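Local coordinates for protein probable Thioesterase (Bartonella henselae, PDB 3HM0) that probably hydrolyses thioesters, as a hotdog-fold member of the thioesterase superfamily whose crystal assembly contains four copies of the chain, at residues L60-F63 with E64-R67; G52-H56 with A57-E61; Y130-G134 with E135-V139. One frame throughout, in Å; residues are numbered along the deposited sequence.

Interaction 1: residues L60-F63 with E64-R67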
loop_
_atom_site.group_PDB
_atom_site.type_symbol
_atom_site.label_atom_id
_atom_site.label_comp_id
_atom_site.label_asym_id
_atom_site.label_seq_id
_atom_site.Cartn_x
_atom_site.Cartn_y
_atom_site.Cartn_z
ATOM N N LEU A 60 6.029 -5.518 -7.018
ATOM C CA LEU A 60 4.869 -5.686 -7.898
ATOM C C LEU A 60 4.226 -4.343 -8.300
ATOM O O LEU A 60 3.624 -4.249 -9.364
ATOM C CB LEU A 60 3.808 -6.600 -7.291
ATOM C CG LEU A 60 3.948 -8.127 -7.291
ATOM C CD1 LEU A 60 5.009 -8.624 -6.286
ATOM C CD2 LEU A 60 2.572 -8.724 -6.963
ATOM N N GLU A 61 4.343 -3.321 -7.453
ATOM C CA GLU A 61 3.885 -1.977 -7.832
ATOM C C GLU A 61 4.760 -1.420 -8.917
ATOM O O GLU A 61 4.249 -0.854 -9.887
ATOM C CB GLU A 61 3.804 -1.022 -6.625
ATOM C CG GLU A 61 2.597 -1.352 -5.746
ATOM C CD GLU A 61 2.361 -0.347 -4.672
ATOM O OE1 GLU A 61 2.919 0.757 -4.773
ATOM O OE2 GLU A 61 1.616 -0.668 -3.729
ATOM N N PHE A 62 6.072 -1.604 -8.766
ATOM C CA PHE A 62 7.026 -1.166 -9.776
ATOM C C PHE A 62 6.811 -1.899 -11.110
ATOM O O PHE A 62 6.817 -1.276 -12.172
ATOM C CB PHE A 62 8.470 -1.319 -9.273
ATOM C CG PHE A 62 8.838 -0.391 -8.118
ATOM C CD1 PHE A 62 8.637 0.981 -8.201
ATOM C CD2 PHE A 62 9.434 -0.897 -6.967
ATOM C CE1 PHE A 62 8.979 1.826 -7.153
ATOM C CE2 PHE A 62 9.800 -0.042 -5.907
ATOM C CZ PHE A 62 9.554 1.318 -6.005
ATOM N N PHE A 63 6.586 -3.213 -11.063
ATOM C CA PHE A 63 6.259 -3.974 -12.282
ATOM C C PHE A 63 4.998 -3.466 -12.955
ATOM O O PHE A 63 4.958 -3.400 -14.173
ATOM C CB PHE A 63 6.086 -5.469 -11.988
ATOM C CG PHE A 63 7.376 -6.213 -11.816
ATOM C CD1 PHE A 63 8.406 -6.087 -12.763
ATOM C CD2 PHE A 63 7.556 -7.072 -10.739
ATOM C CE1 PHE A 63 9.615 -6.797 -12.634
ATOM C CE2 PHE A 63 8.761 -7.794 -10.595
ATOM C CZ PHE A 63 9.797 -7.649 -11.554
ATOM N N GLU A 64 3.970 -3.139 -12.159
ATOM C CA GLU A 64 2.733 -2.527 -12.659
ATOM C C GLU A 64 2.992 -1.184 -13.395
ATOM O O GLU A 64 2.419 -0.943 -14.454
ATOM C CB GLU A 64 1.716 -2.353 -11.527
ATOM C CG GLU A 64 0.256 -2.125 -11.964
ATOM C CD GLU A 64 -0.316 -0.833 -11.370
ATOM O OE1 GLU A 64 -0.537 -0.763 -10.141
ATOM O OE2 GLU A 64 -0.541 0.137 -12.144
ATOM N N ARG A 65 3.864 -0.337 -12.842
ATOM C CA ARG A 65 4.320 0.894 -13.514
ATOM C C ARG A 65 4.922 0.607 -14.887
ATOM O O ARG A 65 4.651 1.325 -15.855
ATOM C CB ARG A 65 5.340 1.676 -12.653
ATOM C CG ARG A 65 4.752 2.194 -11.346
ATOM C CD ARG A 65 5.645 3.221 -10.669
ATOM N NE ARG A 65 5.418 3.169 -9.222
ATOM C CZ ARG A 65 6.124 3.820 -8.305
ATOM N NH1 ARG A 65 5.836 3.671 -7.023
ATOM N NH2 ARG A 65 7.125 4.600 -8.667
ATOM N N GLY A 66 5.732 -0.444 -14.963
ATOM C CA GLY A 66 6.361 -0.850 -16.220
ATOM C C GLY A 66 5.317 -1.186 -17.264
ATOM O O GLY A 66 5.381 -0.694 -18.378
ATOM N N ARG A 67 4.349 -2.017 -16.878
ATOM C CA ARG A 67 3.280 -2.458 -17.759
ATOM C C ARG A 67 2.405 -1.296 -18.179
ATOM O O ARG A 67 2.141 -1.147 -19.354
ATOM C CB ARG A 67 2.415 -3.546 -17.106
ATOM C CG ARG A 67 3.222 -4.748 -16.628
ATOM C CD ARG A 67 2.379 -5.983 -16.400
ATOM N NE ARG A 67 1.397 -5.782 -15.345
ATOM C CZ ARG A 67 1.647 -5.966 -14.055
ATOM N NH1 ARG A 67 2.843 -6.369 -13.660
ATOM N NH2 ARG A 67 0.693 -5.744 -13.149
HETATM O O HOH W 1 2.593 -6.639 -10.673
HETATM O O HOH W 2 3.148 2.492 -7.652
HETATM O O HOH W 3 2.212 0.725 -9.619
#

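Interaction 2: residues G52-H56 with A57-E61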
loop_
_atom_site.group_PDB
_atom_site.type_symbol
_atom_site.label_atom_id
_atom_site.label_comp_id
_atom_site.label_asym_id
_atom_site.label_seq_id
_atom_site.Cartn_x
_atom_site.Cartn_y
_atom_site.Cartn_z
ATOM N N GLY A 52 15.240 -3.184 6.135
ATOM C CA GLY A 52 16.159 -2.184 5.585
ATOM C C GLY A 52 16.056 -1.933 4.098
ATOM O O GLY A 52 16.717 -1.030 3.583
ATOM N N VAL A 53 15.231 -2.705 3.389
ATOM C CA VAL A 53 15.207 -2.652 1.921
ATOM C C VAL A 53 13.780 -2.708 1.387
ATOM O O VAL A 53 12.825 -2.691 2.163
ATOM C CB VAL A 53 16.100 -3.774 1.306
ATOM C CG1 VAL A 53 17.535 -3.629 1.784
ATOM C CG2 VAL A 53 15.564 -5.178 1.668
ATOM N N VAL A 54 13.618 -2.763 0.073
ATOM C CA VAL A 54 12.280 -2.676 -0.508
ATOM C C VAL A 54 11.411 -3.861 -0.089
ATOM O O VAL A 54 11.825 -5.000 -0.213
ATOM C CB VAL A 54 12.339 -2.535 -2.068
ATOM C CG1 VAL A 54 10.962 -2.768 -2.703
ATOM C CG2 VAL A 54 12.911 -1.151 -2.474
ATOM N N TYR A 55 10.204 -3.598 0.407
ATOM C CA TYR A 55 9.278 -4.662 0.797
ATOM C C TYR A 55 8.960 -5.480 -0.451
ATOM O O TYR A 55 8.913 -4.924 -1.566
ATOM C CB TYR A 55 8.019 -4.040 1.409
ATOM C CG TYR A 55 6.951 -5.037 1.799
ATOM C CD1 TYR A 55 7.215 -6.041 2.720
ATOM C CD2 TYR A 55 5.682 -4.989 1.241
ATOM C CE1 TYR A 55 6.251 -6.964 3.070
ATOM C CE2 TYR A 55 4.709 -5.916 1.592
ATOM C CZ TYR A 55 5.007 -6.887 2.508
ATOM O OH TYR A 55 4.056 -7.808 2.867
ATOM N N HIS A 56 8.747 -6.791 -0.285
ATOM C CA HIS A 56 8.669 -7.693 -1.452
ATOM C C HIS A 56 7.472 -7.370 -2.350
ATOM O O HIS A 56 7.591 -7.407 -3.568
ATOM C CB HIS A 56 8.736 -9.186 -1.069
ATOM C CG HIS A 56 7.458 -9.733 -0.505
ATOM N ND1 HIS A 56 7.045 -9.479 0.789
ATOM C CD2 HIS A 56 6.494 -10.514 -1.059
ATOM C CE1 HIS A 56 5.876 -10.071 1.001
ATOM N NE2 HIS A 56 5.519 -10.700 -0.105
ATOM N N ALA A 57 6.339 -7.020 -1.754
ATOM C CA ALA A 57 5.137 -6.680 -2.543
ATOM C C ALA A 57 5.245 -5.351 -3.290
ATOM O O ALA A 57 4.526 -5.151 -4.245
ATOM C CB ALA A 57 3.864 -6.708 -1.668
ATOM N N ARG A 58 6.132 -4.443 -2.872
ATOM C CA ARG A 58 6.261 -3.176 -3.587
ATOM C C ARG A 58 6.890 -3.358 -4.975
ATOM O O ARG A 58 6.580 -2.592 -5.898
ATOM C CB ARG A 58 6.978 -2.081 -2.772
ATOM C CG ARG A 58 6.421 -1.833 -1.363
ATOM C CD ARG A 58 5.152 -0.988 -1.334
ATOM N NE ARG A 58 5.444 0.337 -1.878
ATOM C CZ ARG A 58 4.712 1.431 -1.707
ATOM N NH1 ARG A 58 3.605 1.406 -0.986
ATOM N NH2 ARG A 58 5.114 2.568 -2.255
ATOM N N TYR A 59 7.736 -4.380 -5.134
ATOM C CA TYR A 59 8.268 -4.713 -6.473
ATOM C C TYR A 59 7.149 -4.952 -7.464
ATOM O O TYR A 59 7.298 -4.616 -8.626
ATOM C CB TYR A 59 9.209 -5.936 -6.470
ATOM C CG TYR A 59 10.501 -5.734 -5.719
ATOM C CD1 TYR A 59 11.475 -4.870 -6.197
ATOM C CD2 TYR A 59 10.753 -6.421 -4.528
ATOM C CE1 TYR A 59 12.668 -4.686 -5.515
ATOM C CE2 TYR A 59 11.973 -6.248 -3.826
ATOM C CZ TYR A 59 12.919 -5.379 -4.339
ATOM O OH TYR A 59 14.118 -5.171 -3.682
ATOM N N LEU A 60 6.029 -5.518 -7.018
ATOM C CA LEU A 60 4.869 -5.686 -7.898
ATOM C C LEU A 60 4.226 -4.343 -8.300
ATOM O O LEU A 60 3.624 -4.249 -9.364
ATOM C CB LEU A 60 3.808 -6.600 -7.291
ATOM C CG LEU A 60 3.948 -8.127 -7.291
ATOM C CD1 LEU A 60 5.009 -8.624 -6.286
ATOM C CD2 LEU A 60 2.572 -8.724 -6.963
ATOM N N GLU A 61 4.343 -3.321 -7.453
ATOM C CA GLU A 61 3.885 -1.977 -7.832
ATOM C C GLU A 61 4.760 -1.420 -8.917
ATOM O O GLU A 61 4.249 -0.854 -9.887
ATOM C CB GLU A 61 3.804 -1.022 -6.625
ATOM C CG GLU A 61 2.597 -1.352 -5.746
ATOM C CD GLU A 61 2.361 -0.347 -4.672
ATOM O OE1 GLU A 61 2.919 0.757 -4.773
ATOM O OE2 GLU A 61 1.616 -0.668 -3.729
HETATM O O HOH W 4 14.321 -6.093 -1.360
#

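Interaction 3: residues Y130-G134 with E135-V139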
loop_
_atom_site.group_PDB
_atom_site.type_symbol
_atom_site.label_atom_id
_atom_site.label_comp_id
_atom_site.label_asym_id
_atom_site.label_seq_id
_atom_site.Cartn_x
_atom_site.Cartn_y
_atom_site.Cartn_z
ATOM N N TYR A 130 11.780 -7.091 -15.763
ATOM C CA TYR A 130 13.016 -7.109 -14.992
ATOM C C TYR A 130 13.209 -5.811 -14.192
ATOM O O TYR A 130 12.826 -4.719 -14.636
ATOM C CB TYR A 130 14.232 -7.354 -15.913
ATOM C CG TYR A 130 14.173 -8.663 -16.689
ATOM C CD1 TYR A 130 14.609 -9.857 -16.120
ATOM C CD2 TYR A 130 13.659 -8.706 -17.985
ATOM C CE1 TYR A 130 14.532 -11.061 -16.820
ATOM C CE2 TYR A 130 13.578 -9.905 -18.697
ATOM C CZ TYR A 130 14.020 -11.081 -18.110
ATOM O OH TYR A 130 13.938 -12.273 -18.815
ATOM N N ILE A 131 13.813 -5.930 -13.011
ATOM C CA ILE A 131 14.161 -4.760 -12.230
ATOM C C ILE A 131 15.644 -4.756 -11.909
ATOM O O ILE A 131 16.144 -5.646 -11.232
ATOM C CB ILE A 131 13.285 -4.599 -10.954
ATOM C CG1 ILE A 131 11.825 -4.324 -11.354
ATOM C CG2 ILE A 131 13.825 -3.457 -10.076
ATOM C CD1 ILE A 131 10.843 -4.328 -10.238
ATOM N N LEU A 132 16.343 -3.741 -12.413
ATOM C CA LEU A 132 17.769 -3.585 -12.141
ATOM C C LEU A 132 18.045 -2.292 -11.399
ATOM O O LEU A 132 17.295 -1.309 -11.517
ATOM C CB LEU A 132 18.591 -3.561 -13.441
ATOM C CG LEU A 132 18.432 -4.748 -14.379
ATOM C CD1 LEU A 132 17.256 -4.525 -15.286
ATOM C CD2 LEU A 132 19.725 -4.958 -15.183
ATOM N N HIS A 133 19.133 -2.316 -10.641
ATOM C CA HIS A 133 19.753 -1.112 -10.184
ATOM C C HIS A 133 21.109 -0.980 -10.886
ATOM O O HIS A 133 22.057 -1.698 -10.559
ATOM C CB HIS A 133 19.914 -1.122 -8.673
ATOM C CG HIS A 133 20.647 0.069 -8.162
ATOM N ND1 HIS A 133 21.739 -0.032 -7.328
ATOM C CD2 HIS A 133 20.479 1.392 -8.408
ATOM C CE1 HIS A 133 22.199 1.179 -7.061
ATOM N NE2 HIS A 133 21.450 2.061 -7.702
ATOM N N GLY A 134 21.188 -0.056 -11.847
ATOM C CA GLY A 134 22.322 0.022 -12.758
ATOM C C GLY A 134 22.384 -1.229 -13.616
ATOM O O GLY A 134 21.474 -1.504 -14.405
ATOM N N GLU A 135 23.453 -1.994 -13.430
ATOM C CA GLU A 135 23.718 -3.221 -14.163
ATOM C C GLU A 135 23.482 -4.431 -13.283
ATOM O O GLU A 135 23.842 -5.564 -13.643
ATOM C CB GLU A 135 25.185 -3.260 -14.586
ATOM C CG GLU A 135 25.511 -2.368 -15.763
ATOM C CD GLU A 135 26.952 -1.893 -15.718
ATOM O OE1 GLU A 135 27.216 -0.903 -14.987
ATOM O OE2 GLU A 135 27.809 -2.515 -16.407
ATOM N N SER A 136 22.904 -4.194 -12.115
ATOM C CA SER A 136 22.654 -5.268 -11.185
ATOM C C SER A 136 21.190 -5.711 -11.234
ATOM O O SER A 136 20.271 -4.935 -10.939
ATOM C CB SER A 136 23.067 -4.831 -9.788
ATOM O OG SER A 136 22.796 -5.847 -8.853
ATOM N N MET A 137 20.975 -6.967 -11.609
ATOM C CA MET A 137 19.636 -7.544 -11.649
ATOM C C MET A 137 19.143 -7.843 -10.238
ATOM O O MET A 137 19.823 -8.521 -9.482
ATOM C CB MET A 137 19.647 -8.815 -12.485
ATOM C CG MET A 137 18.287 -9.434 -12.646
ATOM S SD MET A 137 17.210 -8.358 -13.561
ATOM C CE MET A 137 17.734 -8.699 -15.249
ATOM N N LEU A 138 17.963 -7.329 -9.891
ATOM C CA LEU A 138 17.399 -7.496 -8.547
ATOM C C LEU A 138 16.232 -8.491 -8.510
ATOM O O LEU A 138 16.244 -9.455 -7.726
ATOM C CB LEU A 138 16.997 -6.148 -7.933
ATOM C CG LEU A 138 18.011 -4.997 -8.039
ATOM C CD1 LEU A 138 17.356 -3.640 -7.834
ATOM C CD2 LEU A 138 19.201 -5.167 -7.116
ATOM N N VAL A 139 15.250 -8.274 -9.377
ATOM C CA VAL A 139 14.026 -9.035 -9.347
ATOM C C VAL A 139 13.626 -9.288 -10.794
ATOM O O VAL A 139 13.870 -8.444 -11.647
ATOM C CB VAL A 139 12.887 -8.230 -8.626
ATOM C CG1 VAL A 139 11.587 -9.024 -8.610
ATOM C CG2 VAL A 139 13.282 -7.852 -7.211
#

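Interaction 1: residues L60-F63 with E64-R67
F62 and R65 lie side by side on helix 58-72, the buried central helix of a hotdog fold, around which the antiparallel sheet curves. Their side chains point the same way. The backbone supplies the regular i to i+4 ladder: the amides of E64, R65, G66 and R67 donate to the carbonyls of L60, E61, F62 and F63, R67 N reaching F63 O over 3.1 Å. F63 O also accepts from the side-chain amide of Q129 on strand 124-133, so the helix is tied to the sheet through a carbonyl already used within it.

Among the side chains, the F62 ring presents CE1 to one face of the R65 guanidinium, toward its rim and 3.6 Å from NH1. The two planes are 63° apart, so the groups do not form a parallel stack. R65 reaches this position with its chain extended from CG to NE, running beside the phenylalanine. The F63 ring instead packs on I131, V139 and M97 of the sheet.

Charged ends are met by waters, by Q129 and by other subunits. R65 NE donates to a water at 2.8 Å, which in turn makes a weak bond of 3.4 Å to E61 OE1. The strongest polar partner of E61 is R58 of the third subunit, and that of E64 is the hydroxyl of Y55 of the second. R67 folds back through a bend at chi3 (-63°), placing one face of its guanidinium over E64 CA; NH1 hydrogen-bonds to OE1 of Q129. A further water, lying in the plane of that guanidinium at its edge, accepts from R67 NH1 at 3.0 Å and donates to L60 O at 2.9 Å.

Interaction 2: residues G52-H56 with A57-E61
R58 N donates to Y55 O over 3.1 Å, and Y59 N makes a weak 3.4 Å bond to H56 O, as the loop of 52-56 winds into helix 58-72 of the hotdog fold.

The side chains of V54 and Y59 meet in a CH-pi contact. V54 CG1 stands over the centre of the Y59 ring, 3.7 Å from its centroid and 13° off the normal; with CG1 anti to the backbone N (chi1 167°), this methyl is the branch that reaches the face. A water lying in the ring plane at its edge joins the same two residues, donating to V54 O at 3.0 Å and bonding to Y59 OH at 2.5 Å. The hydroxyl is also bonded to the backbone N of A105.

On Y55 the touching atom is CE2, which packs 3.5 Å from A57 CB, while A57 N lies over a face of the ring. The Y55 hydroxyl reaches E64 of the second subunit, and H56 packs on R67 of that same neighbour.

R58 CG sits near the edge of the Y55 ring, close to its plane and 3.9 Å from Y55 CB, and the chain then bends at chi2 and chi3. E61 OE1 lies above the centre of the R58 guanidinium, 3.8 Å from NH2, a long, purely electrostatic pairing well out of the plane of the group. R58 also forms salt bridges to D47 and to E61 of the third subunit, so its positive charge is probably shared among carboxylates of two chains at this subunit interface.

Interaction 3: residues Y130-G134 with E135-V139
I131 O is gripped by two successive amides of the neighbouring strand: L138 N at 2.8 Å, approaching nearly along the carbonyl direction, and V139 N in a weaker bond of 3.3 Å. I131 N returns a bond of 2.9 Å to V139 O. Because L138 and V139 both stand opposite the one residue I131, the pairing is a classic beta bulge, and the register shifts by one between I131 and L132. Farther on, H133 and S136 form a hydrogen-bonded antiparallel pair, in which H133 N meets S136 O at 2.9 Å and S136 N bonds back to H133 O.

These bonds close the hairpin of strands 124-133 and 136-149, part of the antiparallel sheet of the hotdog fold. Its tip is a type II' turn from H133 to S136; G134 takes the i+1 position, where such a turn needs the positive phi (65°) that glycine adopts readily.

The two faces of the hairpin differ. I131 and V139 point to the face packed by helix 58-72, and L138, the extra residue of the bulge, crosses I131 at about a right angle and lays CD1 3.7 Å from H133 CB. On the face of L132 and M137, the methionine bends at both chi2 (65°) and chi3 (80°), which carries its tip back over the first strand. There M137 CE touches Y130 CD1 at 3.4 Å, while SD lies obliquely to the ring, 5.2 Å from its centroid, in a Met-aromatic contact. The same sulfur packs 3.9 Å from L132 CG. The Y130 ring also meets that of F36 nearly at a right angle, and M137 O accepts a hydrogen bond from the R103 side chain.

Interactions 1 and 2 overlap at L60 and E61, with centres about 11 Å apart: 52-61 carries the loop into the first turn of helix 58-72, and 60-67 continues it. Interaction 3 is the hairpin end on which that helix rests, its centre about 14 Å from interaction 1 and 13 Å from interaction 2. F63 spans the first gap, with CE1 3.6 Å from I131 CG1 and CE2 3.7 Å from V139 CG1. Y59 spans the second, its CD1 3.6 Å from V139 CG2. Interactions 1 and 2 also touch the second and third subunits, whereas no other chain of the assembly touches interaction 3, so the helix packs on the sheet and on neighbouring subunits at once.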